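Local coordinates for peptide amidase (Stenotrophomonas maltophilia, PDB 1M22), which probably hydrolyses amide bonds, as other amidase signature enzymes do, at residues 97-105 with 351-362. Numbering follows the deposited sequence.
Sequences SAGSLALQG and LIAFNQAHSKQE
Ala102 and Phe354 meet in a CH-pi contact that packs an irregular loop of the amidase signature fold, with an ST turn at Ser100, against two consecutive helices joined at His358, at the periphery of the molecule and away from the catalytic residues. The loop 97-105 follows strand 82-86 of the central mixed sheet, while 351-362 carries the end of helix 348-357 and the short helix 359-362; an aromatic ring and a carboxylate supply the main direct contacts between the two segments. Ala102 CB sits 3.6 Å from the centroid of the Phe354 ring, only 9° off the ring normal. His358 covers the opposite face, its ND1 over the ring centre, and the rotation of the imidazole is set by a hydrogen bond of 2.9 Å from His358 ND1 to Phe354 O, which also accepts from His358 N. The phenyl ring is thus sandwiched between a methyl group and an imidazole. With CG of Phe354 anti to the backbone N (chi1 174°), the ring reaches out to the loop, and its CZ approaches Leu101 CB to 4.0 Å. Farther along, Leu101 CD1 packs on Gln361 CB at 3.7 Å, the two side chains crossing at about a right angle. Ser100 OG accepts from Ala102 N, closing the ST turn, and donates to a water that in turn donates to Asn355 OD1, whose ND2 is held by Gln368. Trp133 of helix 132-135 touches both Ser100 and Leu351. The direct polar link comes from Glu362, whose chain bends at chi2 (-73°): its OE2 receives Leu101 N at 3.0 Å, nearly along the carboxylate C-O axis.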
ATOM      1  N   SER A  97       4.017  -4.525  15.664  1.00  9.60           N
ATOM      2  CA  SER A  97       4.730  -5.796  15.638  1.00  9.99           C
ATOM      3  C   SER A  97       5.275  -6.324  14.327  1.00  8.69           C
ATOM      4  O   SER A  97       6.060  -7.277  14.336  1.00  9.36           O
ATOM      5  CB  SER A  97       3.822  -6.883  16.213  1.00 10.36           C
ATOM      6  OG  SER A  97       2.755  -7.173  15.318  1.00 11.10           O
ATOM      7  N   ALA A  98       4.867  -5.735  13.208  1.00  8.26           N
ATOM      8  CA  ALA A  98       5.276  -6.225  11.897  1.00  8.56           C
ATOM      9  C   ALA A  98       4.764  -7.667  11.776  1.00  7.55           C
ATOM     10  O   ALA A  98       5.241  -8.437  10.944  1.00  8.14           O
ATOM     11  CB  ALA A  98       6.797  -6.191  11.749  1.00 10.74           C
ATOM     12  N   GLY A  99       3.793  -8.020  12.620  1.00  8.24           N
ATOM     13  CA  GLY A  99       3.223  -9.359  12.611  1.00  8.29           C
ATOM     14  C   GLY A  99       3.978 -10.392  13.436  1.00  9.17           C
ATOM     15  O   GLY A  99       3.533 -11.536  13.567  1.00  9.15           O
ATOM     16  N   SER A 100       5.111  -9.989  14.004  1.00  8.27           N
ATOM     17  CA  SER A 100       5.947 -10.892  14.795  1.00  9.57           C
ATOM     18  C   SER A 100       5.604 -10.956  16.280  1.00 10.86           C
ATOM     19  O   SER A 100       5.215  -9.962  16.888  1.00 11.68           O
ATOM     20  CB  SER A 100       7.415 -10.487  14.639  1.00 10.45           C
ATOM     21  OG  SER A 100       8.257 -11.255  15.485  1.00 11.31           O
ATOM     22  N   LEU A 101       5.761 -12.140  16.863  1.00 10.06           N
ATOM     23  CA  LEU A 101       5.496 -12.314  18.284  1.00 11.96           C
ATOM     24  C   LEU A 101       6.579 -11.615  19.110  1.00 13.51           C
ATOM     25  O   LEU A 101       6.378 -11.316  20.286  1.00 16.87           O
ATOM     26  CB  LEU A 101       5.447 -13.803  18.635  1.00 12.64           C
ATOM     27  CG  LEU A 101       4.243 -14.566  18.079  1.00 13.98           C
ATOM     28  CD1 LEU A 101       4.383 -16.047  18.390  1.00 15.10           C
ATOM     29  CD2 LEU A 101       2.962 -14.013  18.687  1.00 14.31           C
ATOM     30  N   ALA A 102       7.721 -11.345  18.484  1.00 12.27           N
ATOM     31  CA  ALA A 102       8.829 -10.686  19.169  1.00 14.17           C
ATOM     32  C   ALA A 102       8.505  -9.252  19.591  1.00 14.69           C
ATOM     33  O   ALA A 102       9.078  -8.738  20.554  1.00 17.98           O
ATOM     34  CB  ALA A 102      10.066 -10.697  18.279  1.00 15.49           C
ATOM     35  N   LEU A 103       7.582  -8.607  18.882  1.00 14.13           N
ATOM     36  CA  LEU A 103       7.216  -7.227  19.196  1.00 13.87           C
ATOM     37  C   LEU A 103       5.765  -7.056  19.645  1.00 15.24           C
ATOM     38  O   LEU A 103       5.206  -5.963  19.544  1.00 14.78           O
ATOM     39  CB  LEU A 103       7.474  -6.333  17.980  1.00 13.92           C
ATOM     40  CG  LEU A 103       8.907  -6.269  17.447  1.00 13.32           C
ATOM     41  CD1 LEU A 103       8.933  -5.419  16.190  1.00 13.19           C
ATOM     42  CD2 LEU A 103       9.833  -5.694  18.504  1.00 13.90           C
ATOM     43  N   GLN A 104       5.161  -8.125  20.152  1.00 15.49           N
ATOM     44  CA  GLN A 104       3.772  -8.073  20.600  1.00 17.40           C
ATOM     45  C   GLN A 104       3.519  -7.080  21.735  1.00 16.95           C
ATOM     46  O   GLN A 104       2.392  -6.622  21.919  1.00 19.38           O
ATOM     47  CB  GLN A 104       3.306  -9.465  21.033  1.00 20.34           C
ATOM     48  CG  GLN A 104       4.121 -10.069  22.162  1.00 25.31           C
ATOM     49  CD  GLN A 104       3.555 -11.387  22.646  1.00 29.12           C
ATOM     50  OE1 GLN A 104       3.392 -12.329  21.870  1.00 31.39           O
ATOM     51  NE2 GLN A 104       3.255 -11.462  23.937  1.00 31.19           N
ATOM     52  N   GLY A 105       4.561  -6.751  22.493  1.00 17.03           N
ATOM     53  CA  GLY A 105       4.404  -5.816  23.596  1.00 16.25           C
ATOM     54  C   GLY A 105       5.151  -4.511  23.386  1.00 16.48           C
ATOM     55  O   GLY A 105       5.344  -3.727  24.316  1.00 18.33           O
ATOM     56  N   LEU A 351      16.620 -11.160  16.653  1.00 11.39           N
ATOM     57  CA  LEU A 351      15.376 -11.596  16.026  1.00 10.88           C
ATOM     58  C   LEU A 351      15.506 -13.034  15.532  1.00 10.05           C
ATOM     59  O   LEU A 351      14.610 -13.854  15.735  1.00 10.66           O
ATOM     60  CB  LEU A 351      15.013 -10.671  14.859  1.00 10.91           C
ATOM     61  CG  LEU A 351      13.808 -11.086  14.008  1.00  9.98           C
ATOM     62  CD1 LEU A 351      12.568 -11.214  14.880  1.00 11.02           C
ATOM     63  CD2 LEU A 351      13.589 -10.057  12.906  1.00 10.00           C
ATOM     64  N   ILE A 352      16.627 -13.329  14.880  1.00 10.50           N
ATOM     65  CA  ILE A 352      16.879 -14.672  14.372  1.00 12.52           C
ATOM     66  C   ILE A 352      16.871 -15.669  15.531  1.00 11.89           C
ATOM     67  O   ILE A 352      16.299 -16.755  15.422  1.00 12.29           O
ATOM     68  CB  ILE A 352      18.235 -14.726  13.636  1.00 12.48           C
ATOM     69  CG1 ILE A 352      18.141 -13.905  12.345  1.00 13.84           C
ATOM     70  CG2 ILE A 352      18.617 -16.173  13.335  1.00 13.63           C
ATOM     71  CD1 ILE A 352      19.465 -13.688  11.639  1.00 13.51           C
ATOM     72  N   ALA A 353      17.487 -15.283  16.644  1.00 12.18           N
ATOM     73  CA  ALA A 353      17.539 -16.141  17.822  1.00 14.01           C
ATOM     74  C   ALA A 353      16.144 -16.322  18.413  1.00 14.18           C
ATOM     75  O   ALA A 353      15.786 -17.414  18.857  1.00 15.20           O
ATOM     76  CB  ALA A 353      18.478 -15.544  18.864  1.00 14.39           C
ATOM     77  N   PHE A 354      15.351 -15.253  18.410  1.00 13.37           N
ATOM     78  CA  PHE A 354      13.999 -15.322  18.950  1.00 12.39           C
ATOM     79  C   PHE A 354      13.146 -16.317  18.174  1.00 12.68           C
ATOM     80  O   PHE A 354      12.460 -17.150  18.767  1.00 12.90           O
ATOM     81  CB  PHE A 354      13.328 -13.941  18.923  1.00 14.20           C
ATOM     82  CG  PHE A 354      11.880 -13.962  19.341  1.00 13.07           C
ATOM     83  CD1 PHE A 354      10.881 -14.322  18.438  1.00 12.18           C
ATOM     84  CD2 PHE A 354      11.515 -13.650  20.647  1.00 13.41           C
ATOM     85  CE1 PHE A 354       9.544 -14.372  18.830  1.00 13.85           C
ATOM     86  CE2 PHE A 354      10.182 -13.698  21.049  1.00 14.00           C
ATOM     87  CZ  PHE A 354       9.193 -14.060  20.138  1.00 13.97           C
ATOM     88  N   ASN A 355      13.184 -16.233  16.849  1.00 11.97           N
ATOM     89  CA  ASN A 355      12.390 -17.142  16.035  1.00 12.82           C
ATOM     90  C   ASN A 355      12.804 -18.593  16.244  1.00 14.06           C
ATOM     91  O   ASN A 355      11.965 -19.489  16.223  1.00 14.44           O
ATOM     92  CB  ASN A 355      12.492 -16.774  14.550  1.00 12.18           C
ATOM     93  CG  ASN A 355      11.811 -15.457  14.231  1.00 11.09           C
ATOM     94  OD1 ASN A 355      10.826 -15.087  14.868  1.00 11.42           O
ATOM     95  ND2 ASN A 355      12.326 -14.752  13.231  1.00 10.74           N
ATOM     96  N   GLN A 356      14.098 -18.819  16.451  1.00 15.00           N
ATOM     97  CA  GLN A 356      14.597 -20.171  16.676  1.00 17.07           C
ATOM     98  C   GLN A 356      14.091 -20.698  18.014  1.00 17.71           C
ATOM     99  O   GLN A 356      13.737 -21.871  18.133  1.00 18.60           O
ATOM    100  CB  GLN A 356      16.127 -20.183  16.652  1.00 17.96           C
ATOM    101  CG  GLN A 356      16.722 -19.820  15.303  1.00 23.01           C
ATOM    102  CD  GLN A 356      18.235 -19.868  15.297  1.00 26.81           C
ATOM    103  OE1 GLN A 356      18.892 -19.191  16.087  1.00 27.80           O
ATOM    104  NE2 GLN A 356      18.798 -20.672  14.402  1.00 29.02           N
ATOM    105  N   ALA A 357      14.051 -19.820  19.013  1.00 17.40           N
ATOM    106  CA  ALA A 357      13.585 -20.186  20.347  1.00 17.99           C
ATOM    107  C   ALA A 357      12.075 -20.399  20.348  1.00 19.38           C
ATOM    108  O   ALA A 357      11.535 -21.092  21.210  1.00 21.23           O
ATOM    109  CB  ALA A 357      13.962 -19.103  21.348  1.00 19.24           C
ATOM    110  N   HIS A 358      11.395 -19.788  19.382  1.00 17.81           N
ATOM    111  CA  HIS A 358       9.947 -19.921  19.261  1.00 17.75           C
ATOM    112  C   HIS A 358       9.620 -20.517  17.895  1.00 18.19           C
ATOM    113  O   HIS A 358       8.652 -20.120  17.247  1.00 16.30           O
ATOM    114  CB  HIS A 358       9.266 -18.553  19.402  1.00 18.51           C
ATOM    115  CG  HIS A 358       9.492 -17.895  20.728  1.00 19.95           C
ATOM    116  ND1 HIS A 358      10.708 -17.364  21.099  1.00 20.40           N
ATOM    117  CD2 HIS A 358       8.656 -17.686  21.772  1.00 22.68           C
ATOM    118  CE1 HIS A 358      10.612 -16.856  22.315  1.00 20.61           C
ATOM    119  NE2 HIS A 358       9.377 -17.038  22.745  1.00 23.50           N
ATOM    120  N   SER A 359      10.435 -21.478  17.469  1.00 17.93           N
ATOM    121  CA  SER A 359      10.266 -22.129  16.173  1.00 19.10           C
ATOM    122  C   SER A 359       8.875 -22.707  15.932  1.00 17.96           C
ATOM    123  O   SER A 359       8.371 -22.675  14.810  1.00 16.88           O
ATOM    124  CB  SER A 359      11.316 -23.231  16.003  1.00 20.70           C
ATOM    125  OG  SER A 359      11.209 -24.204  17.027  1.00 24.35           O
ATOM    126  N   LYS A 360       8.252 -23.239  16.977  1.00 18.60           N
ATOM    127  CA  LYS A 360       6.922 -23.822  16.842  1.00 20.60           C
ATOM    128  C   LYS A 360       5.877 -22.810  16.374  1.00 19.11           C
ATOM    129  O   LYS A 360       5.014 -23.134  15.557  1.00 20.79           O
ATOM    130  CB  LYS A 360       6.482 -24.445  18.172  1.00 23.74           C
ATOM    131  CG  LYS A 360       5.018 -24.869  18.214  1.00 27.56           C
ATOM    132  CD  LYS A 360       4.673 -25.845  17.100  1.00 30.89           C
ATOM    133  CE  LYS A 360       3.189 -26.183  17.111  1.00 33.28           C
ATOM    134  NZ  LYS A 360       2.809 -27.080  15.986  1.00 34.09           N
ATOM    135  N   GLN A 361       5.958 -21.585  16.884  1.00 17.41           N
ATOM    136  CA  GLN A 361       4.996 -20.550  16.517  1.00 17.69           C
ATOM    137  C   GLN A 361       5.433 -19.682  15.341  1.00 15.51           C
ATOM    138  O   GLN A 361       4.593 -19.153  14.612  1.00 17.18           O
ATOM    139  CB  GLN A 361       4.716 -19.631  17.713  1.00 19.34           C
ATOM    140  CG  GLN A 361       4.106 -20.307  18.933  1.00 25.24           C
ATOM    141  CD  GLN A 361       5.072 -21.240  19.634  1.00 28.24           C
ATOM    142  OE1 GLN A 361       6.215 -20.875  19.915  1.00 30.05           O
ATOM    143  NE2 GLN A 361       4.614 -22.451  19.932  1.00 30.07           N
ATOM    144  N   GLU A 362       6.740 -19.542  15.151  1.00 12.81           N
ATOM    145  CA  GLU A 362       7.266 -18.690  14.086  1.00 11.97           C
ATOM    146  C   GLU A 362       7.782 -19.360  12.817  1.00 13.20           C
ATOM    147  O   GLU A 362       7.625 -18.815  11.724  1.00 12.65           O
ATOM    148  CB  GLU A 362       8.387 -17.809  14.647  1.00 11.34           C
ATOM    149  CG  GLU A 362       7.932 -16.716  15.604  1.00 11.35           C
ATOM    150  CD  GLU A 362       7.228 -15.570  14.900  1.00 10.69           C
ATOM    151  OE1 GLU A 362       7.075 -15.635  13.659  1.00 12.08           O
ATOM    152  OE2 GLU A 362       6.832 -14.608  15.592  1.00 11.79           O
TER
HETATM  153  O   HOH W   1       9.374 -13.034  13.725  1.00 11.44           O